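Local coordinates for protein lombricine kinase (Urechis caupo, PDB 3JPZ) that probably catalyses the reversible, ATP-dependent phosphorylation of the guanidino group of lombricine, as a member of the phosphagen kinase family, at residues 154-159 with 240-245; 212-215 with 221-224. All coordinates share one frame; numbering follows the deposited sequence.

Contact 1. Residues 154-159 with 240-245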
loop_
_atom_site.group_PDB
_atom_site.type_symbol
_atom_site.label_atom_id
_atom_site.label_comp_id
_atom_site.label_asym_id
_atom_site.label_seq_id
_atom_site.Cartn_x
_atom_site.Cartn_y
_atom_site.Cartn_z
ATOM N N GLY A 154 -26.054 7.755 -30.284
ATOM C CA GLY A 154 -25.401 7.409 -31.531
ATOM C C GLY A 154 -24.372 6.314 -31.351
ATOM O O GLY A 154 -24.633 5.310 -30.687
ATOM N N ASP A 155 -23.197 6.500 -31.945
ATOM C CA ASP A 155 -22.141 5.500 -31.847
ATOM C C ASP A 155 -21.415 5.596 -30.507
ATOM O O ASP A 155 -20.483 4.841 -30.246
ATOM C CB ASP A 155 -21.140 5.649 -32.993
ATOM C CG ASP A 155 -20.255 6.851 -32.828
ATOM O OD1 ASP A 155 -20.771 7.902 -32.398
ATOM O OD2 ASP A 155 -19.049 6.741 -33.120
ATOM N N LEU A 156 -21.838 6.531 -29.662
ATOM C CA LEU A 156 -21.283 6.644 -28.314
ATOM C C LEU A 156 -22.258 6.108 -27.277
ATOM O O LEU A 156 -22.039 6.251 -26.080
ATOM C CB LEU A 156 -20.915 8.091 -27.989
ATOM C CG LEU A 156 -19.774 8.690 -28.822
ATOM C CD1 LEU A 156 -19.430 10.087 -28.325
ATOM C CD2 LEU A 156 -18.545 7.797 -28.785
ATOM N N SER A 157 -23.339 5.493 -27.742
ATOM C CA SER A 157 -24.239 4.793 -26.844
ATOM C C SER A 157 -23.502 3.579 -26.287
ATOM O O SER A 157 -22.849 2.830 -27.020
ATOM C CB SER A 157 -25.514 4.370 -27.572
ATOM O OG SER A 157 -26.213 5.498 -28.063
ATOM N N GLY A 158 -23.588 3.394 -24.981
ATOM C CA GLY A 158 -22.863 2.317 -24.341
ATOM C C GLY A 158 -23.430 1.958 -22.989
ATOM O O GLY A 158 -24.477 2.469 -22.577
ATOM N N THR A 159 -22.726 1.070 -22.298
ATOM C CA THR A 159 -23.148 0.610 -20.989
ATOM C C THR A 159 -22.028 0.818 -19.978
ATOM O O THR A 159 -20.844 0.815 -20.334
ATOM C CB THR A 159 -23.543 -0.881 -21.029
ATOM O OG1 THR A 159 -22.372 -1.699 -20.945
ATOM C CG2 THR A 159 -24.287 -1.200 -22.316
ATOM N N PHE A 240 -12.421 10.310 -30.650
ATOM C CA PHE A 240 -11.744 10.707 -29.431
ATOM C C PHE A 240 -12.181 12.103 -28.972
ATOM O O PHE A 240 -12.666 12.281 -27.858
ATOM C CB PHE A 240 -10.242 10.672 -29.714
ATOM C CG PHE A 240 -9.382 11.045 -28.556
ATOM C CD1 PHE A 240 -9.080 10.119 -27.567
ATOM C CD2 PHE A 240 -8.821 12.310 -28.482
ATOM C CE1 PHE A 240 -8.254 10.461 -26.505
ATOM C CE2 PHE A 240 -8.000 12.652 -27.432
ATOM C CZ PHE A 240 -7.717 11.722 -26.436
ATOM N N GLY A 241 -12.007 13.091 -29.842
ATOM C CA GLY A 241 -12.336 14.465 -29.513
ATOM C C GLY A 241 -13.833 14.692 -29.431
ATOM O O GLY A 241 -14.309 15.467 -28.610
ATOM N N ARG A 242 -14.577 14.019 -30.297
ATOM C CA ARG A 242 -16.028 14.114 -30.276
ATOM C C ARG A 242 -16.555 13.607 -28.937
ATOM O O ARG A 242 -17.420 14.226 -28.319
ATOM C CB ARG A 242 -16.623 13.303 -31.427
ATOM C CG ARG A 242 -18.142 13.248 -31.422
ATOM C CD ARG A 242 -18.682 12.948 -32.814
ATOM N NE ARG A 242 -18.081 11.748 -33.391
ATOM C CZ ARG A 242 -18.429 10.509 -33.066
ATOM N NH1 ARG A 242 -19.370 10.305 -32.156
ATOM N NH2 ARG A 242 -17.833 9.476 -33.644
ATOM N N GLY A 243 -16.011 12.485 -28.484
ATOM C CA GLY A 243 -16.418 11.892 -27.225
ATOM C C GLY A 243 -16.034 12.750 -26.032
ATOM O O GLY A 243 -16.821 12.934 -25.105
ATOM N N LEU A 244 -14.821 13.285 -26.051
ATOM C CA LEU A 244 -14.338 14.050 -24.918
ATOM C C LEU A 244 -15.207 15.284 -24.731
ATOM O O LEU A 244 -15.688 15.549 -23.631
ATOM C CB LEU A 244 -12.882 14.452 -25.124
ATOM C CG LEU A 244 -11.854 13.386 -24.731
ATOM C CD1 LEU A 244 -10.494 13.718 -25.317
ATOM C CD2 LEU A 244 -11.769 13.235 -23.219
ATOM N N ASN A 245 -15.419 16.016 -25.822
ATOM C CA ASN A 245 -16.219 17.240 -25.795
ATOM C C ASN A 245 -17.662 16.956 -25.398
ATOM O O ASN A 245 -18.298 17.755 -24.711
ATOM C CB ASN A 245 -16.184 17.932 -27.163
ATOM C CG ASN A 245 -14.844 18.606 -27.454
ATOM O OD1 ASN A 245 -14.062 18.885 -26.550
ATOM N ND2 ASN A 245 -14.586 18.880 -28.726
#
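The carboxylate of D155 is gripped by two arginines: R242 meets both of its oxygens, and R239, one helical turn earlier, pairs with OD2 as well. R242 approaches end-on with its two terminal nitrogens, R242 NH1 lying 2.8 Å from D155 OD1 and R242 NH2 lying 3.0 Å from D155 OD2. The second bond is the straighter, 166° at the hydrogen against 144° for the first. Carboxylate and guanidinium are twisted by 35°, which fits the finding that OD2 lies in the guanidinium plane while OD1 is tilted from it; both oxygens are met on their syn sides. A bend at chi3 of R242 turns the guanidinium out of the line of its chain, and E238 forms a salt bridge with its NE, giving the guanidinium a second carboxylate partner. Beside the ion pair, L156 adds apolar packing: CG lies 3.7 Å from R242 NH1, obliquely to the guanidinium, and CD1 reaches the bare backbone of G243, 3.7 Å from its CA. The contact thus ties the short 3-10 turn leading into strand 158-162, outermost in the sheet of this chain, to helix 233-252, which packs on one face of the antiparallel sheet in the phosphagen kinase catalytic domain.

Contact 2. Residues 212-215 with 221-224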
loop_
_atom_site.group_PDB
_atom_site.type_symbol
_atom_site.label_atom_id
_atom_site.label_comp_id
_atom_site.label_asym_id
_atom_site.label_seq_id
_atom_site.Cartn_x
_atom_site.Cartn_y
_atom_site.Cartn_z
ATOM N N PHE A 212 -14.846 3.044 -28.175
ATOM C CA PHE A 212 -14.689 4.108 -27.196
ATOM C C PHE A 212 -14.842 3.506 -25.815
ATOM O O PHE A 212 -15.896 2.975 -25.468
ATOM C CB PHE A 212 -15.728 5.208 -27.423
ATOM C CG PHE A 212 -15.321 6.544 -26.873
ATOM C CD1 PHE A 212 -14.173 7.173 -27.324
ATOM C CD2 PHE A 212 -16.092 7.175 -25.910
ATOM C CE1 PHE A 212 -13.803 8.401 -26.823
ATOM C CE2 PHE A 212 -15.726 8.402 -25.405
ATOM C CZ PHE A 212 -14.581 9.016 -25.859
ATOM N N LEU A 213 -13.777 3.596 -25.030
ATOM C CA LEU A 213 -13.677 2.896 -23.759
ATOM C C LEU A 213 -13.380 3.892 -22.649
ATOM O O LEU A 213 -12.564 4.783 -22.802
ATOM C CB LEU A 213 -12.575 1.843 -23.834
ATOM C CG LEU A 213 -12.092 1.255 -22.506
ATOM C CD1 LEU A 213 -13.155 0.350 -21.878
ATOM C CD2 LEU A 213 -10.791 0.498 -22.750
ATOM N N ILE A 214 -14.049 3.727 -21.521
ATOM C CA ILE A 214 -13.942 4.668 -20.426
ATOM C C ILE A 214 -13.626 3.882 -19.166
ATOM O O ILE A 214 -14.358 2.966 -18.816
ATOM C CB ILE A 214 -15.270 5.431 -20.243
ATOM C CG1 ILE A 214 -15.585 6.266 -21.489
ATOM C CG2 ILE A 214 -15.252 6.293 -18.984
ATOM C CD1 ILE A 214 -14.622 7.406 -21.743
ATOM N N TRP A 215 -12.519 4.199 -18.508
ATOM C CA TRP A 215 -12.233 3.644 -17.183
ATOM C C TRP A 215 -12.425 4.731 -16.149
ATOM O O TRP A 215 -11.875 5.820 -16.276
ATOM C CB TRP A 215 -10.803 3.156 -17.048
ATOM C CG TRP A 215 -10.461 1.937 -17.799
ATOM C CD1 TRP A 215 -11.310 1.103 -18.449
ATOM C CD2 TRP A 215 -9.154 1.384 -17.944
ATOM N NE1 TRP A 215 -10.607 0.064 -19.011
ATOM C CE2 TRP A 215 -9.280 0.214 -18.709
ATOM C CE3 TRP A 215 -7.884 1.765 -17.493
ATOM C CZ2 TRP A 215 -8.177 -0.581 -19.047
ATOM C CZ3 TRP A 215 -6.791 0.975 -17.834
ATOM C CH2 TRP A 215 -6.949 -0.185 -18.599
ATOM N N HIS A 221 -9.373 9.930 -12.826
ATOM C CA HIS A 221 -10.809 9.864 -12.630
ATOM C C HIS A 221 -11.397 9.195 -13.858
ATOM O O HIS A 221 -12.123 8.208 -13.759
ATOM C CB HIS A 221 -11.430 11.252 -12.435
ATOM C CG HIS A 221 -11.131 11.869 -11.107
ATOM N ND1 HIS A 221 -11.074 13.234 -10.919
ATOM C CD2 HIS A 221 -10.865 11.314 -9.902
ATOM C CE1 HIS A 221 -10.788 13.491 -9.656
ATOM N NE2 HIS A 221 -10.656 12.343 -9.017
ATOM N N MET A 222 -11.057 9.729 -15.022
ATOM C CA MET A 222 -11.581 9.226 -16.276
ATOM C C MET A 222 -10.461 9.008 -17.278
ATOM O O MET A 222 -9.789 9.947 -17.678
ATOM C CB MET A 222 -12.579 10.215 -16.863
ATOM C CG MET A 222 -13.302 9.696 -18.082
ATOM S SD MET A 222 -14.589 10.827 -18.618
ATOM C CE MET A 222 -13.585 12.215 -19.155
ATOM N N ARG A 223 -10.278 7.760 -17.677
ATOM C CA ARG A 223 -9.314 7.409 -18.705
ATOM C C ARG A 223 -10.098 7.123 -19.964
ATOM O O ARG A 223 -10.875 6.175 -20.012
ATOM C CB ARG A 223 -8.513 6.181 -18.292
ATOM C CG ARG A 223 -7.885 5.417 -19.459
ATOM C CD ARG A 223 -6.543 5.991 -19.873
ATOM N NE ARG A 223 -5.431 5.251 -19.280
ATOM C CZ ARG A 223 -4.876 5.529 -18.104
ATOM N NH1 ARG A 223 -5.319 6.541 -17.373
ATOM N NH2 ARG A 223 -3.870 4.790 -17.660
ATOM N N VAL A 224 -9.909 7.950 -20.979
ATOM C CA VAL A 224 -10.673 7.825 -22.212
ATOM C C VAL A 224 -9.818 7.197 -23.297
ATOM O O VAL A 224 -8.731 7.677 -23.595
ATOM C CB VAL A 224 -11.168 9.192 -22.680
ATOM C CG1 VAL A 224 -11.777 9.098 -24.058
ATOM C CG2 VAL A 224 -12.167 9.764 -21.672
#
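W215 and R223 form an antiparallel hydrogen-bonded pair, W215 N giving to R223 O over 3.0 Å and R223 N to W215 O over 2.9 Å, both in the carbonyl plane and nearly straight (168° and 172° at the hydrogen). The same two oxygens also receive CA-H...O contacts, from I214 CA and M222 CA. Apolar packing fills the face carrying F212, I214, M222 and V224. In the non-hydrogen-bonded pair, I214 and V224 point the same way, and I214 CD1 presses to 3.4 Å from V224 CG2, tighter than usual for two carbons. F212 crosses V224 obliquely, its CZ 3.3 Å from V224 CG1; with CG anti to the backbone N (chi1 -156°), the ring reaches the neighbouring strand. On the other face W215 and R223 run side by side, packing with CB atoms 4.0 Å apart, and R223 CG lies obliquely to the indole near W215 CE3, while the indole NE1 forms a hydrogen bond to F179 O. The charged end of R223 turns on bends at chi2 and chi3 and pairs with D220. This is a beta hairpin of the central antiparallel sheet, and it presents R223, an ADP-binding residue, at the nucleotide site of the kinase.

In the fold
Contact 2 is nested along the chain inside the loop closed by contact 1, and their centres are 11 Å apart. They meet through one apolar layer between sheet and helix: the F212 ring has CZ 3.7 Å from G243 CA and CD2 3.8 Å from L156 CD2, so one ring touches both sides of contact 1. A second junction puts L244 CD2 3.8 Å from V224 CG2. Strand 222-229 is followed, after a short connection, by helix 233-252, which folds back over this face. R223, on the other face, reaches the nucleotide site: its side chain is about 3 Å from that of R119 and about 6 Å from that of R117, both ADP-binding residues, although this chain holds no ADP.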